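Local coordinates for galectin 2 (Gallus gallus, PDB 2YMZ), which probably binds carbohydrates, as expected of a prototype galectin, a lectin of the galactoside-binding family, at residues I83-K95 with V102-S114. Numbering follows the deposited sequence. Where two conformers were deposited one is given.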
# COMPACT_ATOMS: atom_id res chain seq x y z
N ILE A 83 -6.58 3.13 -11.98
CA ILE A 83 -5.61 4.08 -12.60
C ILE A 83 -4.30 3.27 -12.89
O ILE A 83 -3.81 2.61 -12.01
CB ILE A 83 -5.36 5.23 -11.62
CG1 ILE A 83 -6.68 6.05 -11.49
CG2 ILE A 83 -4.33 6.18 -12.18
CD1 ILE A 83 -6.85 6.97 -10.29
N ILE A 84 -3.74 3.38 -14.08
CA ILE A 84 -2.48 2.64 -14.34
C ILE A 84 -1.41 3.70 -14.62
O ILE A 84 -1.69 4.60 -15.41
CB ILE A 84 -2.64 1.79 -15.57
CG1 ILE A 84 -3.67 0.71 -15.22
CG2 ILE A 84 -1.27 1.15 -15.93
CD1 ILE A 84 -4.19 -0.16 -16.33
N VAL A 85 -0.28 3.62 -13.94
CA VAL A 85 0.83 4.56 -14.16
C VAL A 85 1.96 3.75 -14.78
O VAL A 85 2.26 2.64 -14.28
CB VAL A 85 1.35 5.14 -12.87
CG1 VAL A 85 2.36 6.27 -13.21
CG2 VAL A 85 0.18 5.74 -12.02
N GLU A 86 2.62 4.31 -15.80
CA GLU A 86 3.81 3.66 -16.36
C GLU A 86 4.97 4.60 -16.36
O GLU A 86 4.77 5.83 -16.63
CB GLU A 86 3.49 3.27 -17.75
CG GLU A 86 2.73 1.98 -17.66
CD GLU A 86 1.93 1.73 -18.87
OE1 GLU A 86 1.96 2.62 -19.75
OE2 GLU A 86 1.27 0.65 -18.92
N PHE A 87 6.14 4.05 -15.98
CA PHE A 87 7.36 4.81 -15.84
C PHE A 87 8.07 4.60 -17.19
O PHE A 87 8.61 3.49 -17.46
CB PHE A 87 8.14 4.26 -14.64
CG PHE A 87 9.38 5.05 -14.28
CD1 PHE A 87 9.97 5.95 -15.17
CD2 PHE A 87 10.00 4.79 -13.07
CE1 PHE A 87 11.12 6.64 -14.85
CE2 PHE A 87 11.17 5.51 -12.71
CZ PHE A 87 11.72 6.40 -13.62
N LEU A 88 7.97 5.58 -18.08
CA LEU A 88 8.46 5.37 -19.43
C LEU A 88 9.71 6.24 -19.72
O LEU A 88 9.66 7.11 -20.59
CB LEU A 88 7.35 5.54 -20.46
CG LEU A 88 6.18 4.56 -20.32
CD1 LEU A 88 5.18 4.87 -21.39
CD2 LEU A 88 6.61 3.11 -20.45
N GLY A 89 10.77 6.06 -18.94
CA GLY A 89 12.01 6.76 -19.21
C GLY A 89 11.85 8.24 -18.96
O GLY A 89 11.87 8.64 -17.80
N ASP A 90 11.68 9.01 -20.04
CA ASP A 90 11.62 10.47 -19.97
C ASP A 90 10.22 11.00 -19.63
O ASP A 90 10.01 12.22 -19.56
CB ASP A 90 12.11 11.11 -21.29
CG ASP A 90 11.11 10.99 -22.41
OD1 ASP A 90 10.37 9.99 -22.44
OD2 ASP A 90 11.07 11.89 -23.28
N LYS A 91 9.27 10.10 -19.43
CA LYS A 91 7.94 10.55 -19.08
C LYS A 91 7.20 9.49 -18.29
O LYS A 91 7.53 8.32 -18.32
CB LYS A 91 7.13 10.86 -20.33
CG LYS A 91 6.92 9.70 -21.27
CD LYS A 91 6.23 10.15 -22.57
CE LYS A 91 5.65 8.97 -23.37
NZ LYS A 91 6.58 8.50 -24.46
N PHE A 92 6.16 9.97 -17.63
CA PHE A 92 5.14 9.11 -16.99
C PHE A 92 3.89 9.13 -17.82
O PHE A 92 3.46 10.16 -18.40
CB PHE A 92 4.90 9.61 -15.57
CG PHE A 92 6.14 9.60 -14.74
CD1 PHE A 92 6.62 8.39 -14.17
CD2 PHE A 92 6.88 10.73 -14.57
CE1 PHE A 92 7.79 8.38 -13.43
CE2 PHE A 92 8.05 10.74 -13.83
CZ PHE A 92 8.51 9.55 -13.25
N LEU A 93 3.23 7.97 -17.89
CA LEU A 93 2.04 7.97 -18.61
C LEU A 93 0.99 7.42 -17.62
O LEU A 93 1.21 6.37 -17.02
CB LEU A 93 2.24 7.03 -19.80
CG LEU A 93 1.09 6.83 -20.76
CD1 LEU A 93 1.06 7.96 -21.79
CD2 LEU A 93 1.31 5.50 -21.48
N VAL A 94 -0.16 8.10 -17.50
CA VAL A 94 -1.24 7.64 -16.62
C VAL A 94 -2.42 7.23 -17.50
O VAL A 94 -3.02 8.08 -18.22
CB VAL A 94 -1.65 8.70 -15.57
CG1 VAL A 94 -2.67 8.05 -14.58
CG2 VAL A 94 -0.43 9.20 -14.77
N LYS A 95 -2.81 5.97 -17.45
CA LYS A 95 -3.98 5.55 -18.26
C LYS A 95 -5.24 5.55 -17.43
O LYS A 95 -5.30 4.98 -16.31
CB LYS A 95 -3.81 4.13 -18.80
CG LYS A 95 -2.58 3.96 -19.63
CD LYS A 95 -2.64 2.53 -20.20
CE LYS A 95 -1.25 2.14 -20.69
NZ LYS A 95 -1.26 0.67 -20.99
N VAL A 102 -2.89 10.46 -19.79
CA VAL A 102 -2.25 11.68 -19.38
C VAL A 102 -0.78 11.45 -19.38
O VAL A 102 -0.27 10.51 -18.75
CB VAL A 102 -2.74 12.11 -17.98
CG1 VAL A 102 -2.03 13.41 -17.54
CG2 VAL A 102 -4.24 12.25 -18.00
N GLU A 103 -0.06 12.30 -20.14
CA GLU A 103 1.38 12.20 -20.19
C GLU A 103 2.04 13.34 -19.37
O GLU A 103 1.59 14.49 -19.38
CB GLU A 103 1.76 12.25 -21.67
CG GLU A 103 3.20 12.02 -22.01
CD GLU A 103 3.41 11.95 -23.53
OE1 GLU A 103 3.05 10.90 -24.15
OE2 GLU A 103 3.92 12.96 -24.10
N PHE A 104 3.05 13.05 -18.61
CA PHE A 104 3.77 14.07 -17.82
C PHE A 104 5.28 13.83 -17.87
O PHE A 104 5.75 12.70 -17.60
CB PHE A 104 3.36 14.00 -16.32
CG PHE A 104 3.85 15.16 -15.50
CD1 PHE A 104 3.34 16.46 -15.75
CD2 PHE A 104 4.78 14.99 -14.48
CE1 PHE A 104 3.76 17.55 -14.98
CE2 PHE A 104 5.24 16.08 -13.73
CZ PHE A 104 4.73 17.38 -13.98
N PRO A 105 6.07 14.90 -18.16
CA PRO A 105 7.51 14.70 -18.31
C PRO A 105 8.20 14.32 -17.03
O PRO A 105 7.83 14.76 -15.94
CB PRO A 105 8.02 16.07 -18.77
CG PRO A 105 7.04 17.03 -18.16
CD PRO A 105 5.71 16.34 -18.34
N ASN A 106 9.17 13.43 -17.18
CA ASN A 106 10.08 13.11 -16.08
C ASN A 106 11.12 14.18 -16.07
O ASN A 106 12.28 13.94 -16.50
CB ASN A 106 10.76 11.72 -16.35
CG ASN A 106 11.64 11.27 -15.21
OD1 ASN A 106 11.71 11.89 -14.17
ND2 ASN A 106 12.34 10.11 -15.40
N ARG A 107 10.71 15.37 -15.60
CA ARG A 107 11.52 16.60 -15.64
C ARG A 107 12.85 16.49 -15.00
O ARG A 107 13.82 17.08 -15.50
CB ARG A 107 10.79 17.70 -14.84
CG ARG A 107 9.55 18.13 -15.49
CD ARG A 107 8.81 19.04 -14.53
NE ARG A 107 7.81 19.63 -15.36
CZ ARG A 107 6.76 20.28 -14.89
NH1 ARG A 107 6.60 20.34 -13.58
NH2 ARG A 107 5.92 20.83 -15.77
N HIS A 108 12.92 15.82 -13.84
CA HIS A 108 14.13 15.88 -13.07
C HIS A 108 14.98 14.63 -13.29
O HIS A 108 15.98 14.43 -12.62
CB HIS A 108 13.79 16.12 -11.61
CG HIS A 108 12.81 17.24 -11.43
ND1 HIS A 108 13.13 18.57 -11.64
CD2 HIS A 108 11.49 17.23 -11.07
CE1 HIS A 108 12.07 19.32 -11.42
NE2 HIS A 108 11.05 18.53 -11.09
N GLY A 109 14.57 13.81 -14.25
CA GLY A 109 15.41 12.69 -14.65
C GLY A 109 15.56 11.57 -13.65
O GLY A 109 16.54 10.84 -13.67
N TYR A 110 14.55 11.37 -12.78
CA TYR A 110 14.56 10.20 -11.89
C TYR A 110 14.86 8.92 -12.65
O TYR A 110 14.26 8.66 -13.71
CB TYR A 110 13.15 9.96 -11.29
CG TYR A 110 12.79 10.89 -10.15
CD1 TYR A 110 12.57 12.23 -10.37
CD2 TYR A 110 12.71 10.39 -8.85
CE1 TYR A 110 12.27 13.10 -9.33
CE2 TYR A 110 12.40 11.23 -7.79
CZ TYR A 110 12.17 12.60 -8.05
OH TYR A 110 11.83 13.44 -7.01
N ASP A 111 15.70 8.06 -12.09
CA ASP A 111 15.80 6.76 -12.72
C ASP A 111 15.11 5.68 -11.89
O ASP A 111 14.86 4.57 -12.38
CB ASP A 111 17.28 6.39 -13.04
CG ASP A 111 18.17 6.25 -11.79
OD1 ASP A 111 17.84 6.72 -10.67
OD2 ASP A 111 19.27 5.67 -11.94
N LYS A 112 14.79 6.02 -10.64
CA LYS A 112 14.16 5.08 -9.75
C LYS A 112 13.18 5.90 -8.90
O LYS A 112 13.53 6.96 -8.40
CB LYS A 112 15.24 4.42 -8.87
CG LYS A 112 14.75 3.54 -7.74
CD LYS A 112 15.92 3.36 -6.77
CE LYS A 112 15.45 2.78 -5.46
NZ LYS A 112 16.52 2.05 -4.71
N ILE A 113 12.00 5.36 -8.69
CA ILE A 113 11.02 5.96 -7.80
C ILE A 113 11.00 5.06 -6.55
O ILE A 113 10.80 3.84 -6.64
CB ILE A 113 9.61 6.00 -8.47
CG1 ILE A 113 9.61 6.91 -9.74
CG2 ILE A 113 8.49 6.31 -7.45
CD1 ILE A 113 9.87 8.35 -9.43
N SER A 114 11.24 5.64 -5.40
CA SER A 114 11.22 4.83 -4.20
C SER A 114 10.05 5.11 -3.27
O SER A 114 9.82 4.35 -2.32
CB SER A 114 12.55 4.95 -3.47
OG SER A 114 12.68 6.25 -2.99
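The carboxamide of N106 ties the tight turn between two strands to the loop that leaves the third. With CG anti to the backbone N (chi1 -176°), the amide reaches the turn 88-91, where ND2 donates to G89 O at 2.9 Å, almost straight in line with the carbonyl. Its other N-H goes to a lone pair of Y110 O, also 2.9 Å from ND2. Both acceptors lie in the amide plane, which fixes the rotation of the group, while OD1 takes a weak bond from Y110 N. Asparagine suits this buried place, since a short side chain offers two N-H groups and an acceptor together. The backbone joins in: N106 N donates to D90 O at 2.8 Å, from above the carbonyl plane. G89 has the positive phi that glycine tolerates in this type II' turn.

Beyond the turn, strands 91-95 and 102-105 form an antiparallel hairpin at one edge of the five-stranded sheet of the galectin beta-sandwich. F92 pairs with F104 and V94 with V102 through two backbone bonds each, and these four apolar residues face the other sheet, where F92 meets A42 and V94 meets F45; beta-branched valines suit such extended, core-facing strands. The F92 ring reaches past its own pair, bringing CE2 within 3.8 Å of N106 CB.

F87 fills the corner between turn and loop, where a flat apolar ring can pack CE2 3.6 Å from I113 CG1 while its edge C-H groups meet Y110 O, 3.4 Å from CZ. F92 CE1 sits over one face of the F87 ring, offset toward its rim.

On the face that carries L93 and E103, the E103 chain is crossed by that of K91, long charged residues suited to a solvent-facing surface. K91 NZ stays 4.3 Å from E103 OE1, too far for a salt bridge, though the opposite charges probably attract each other weakly.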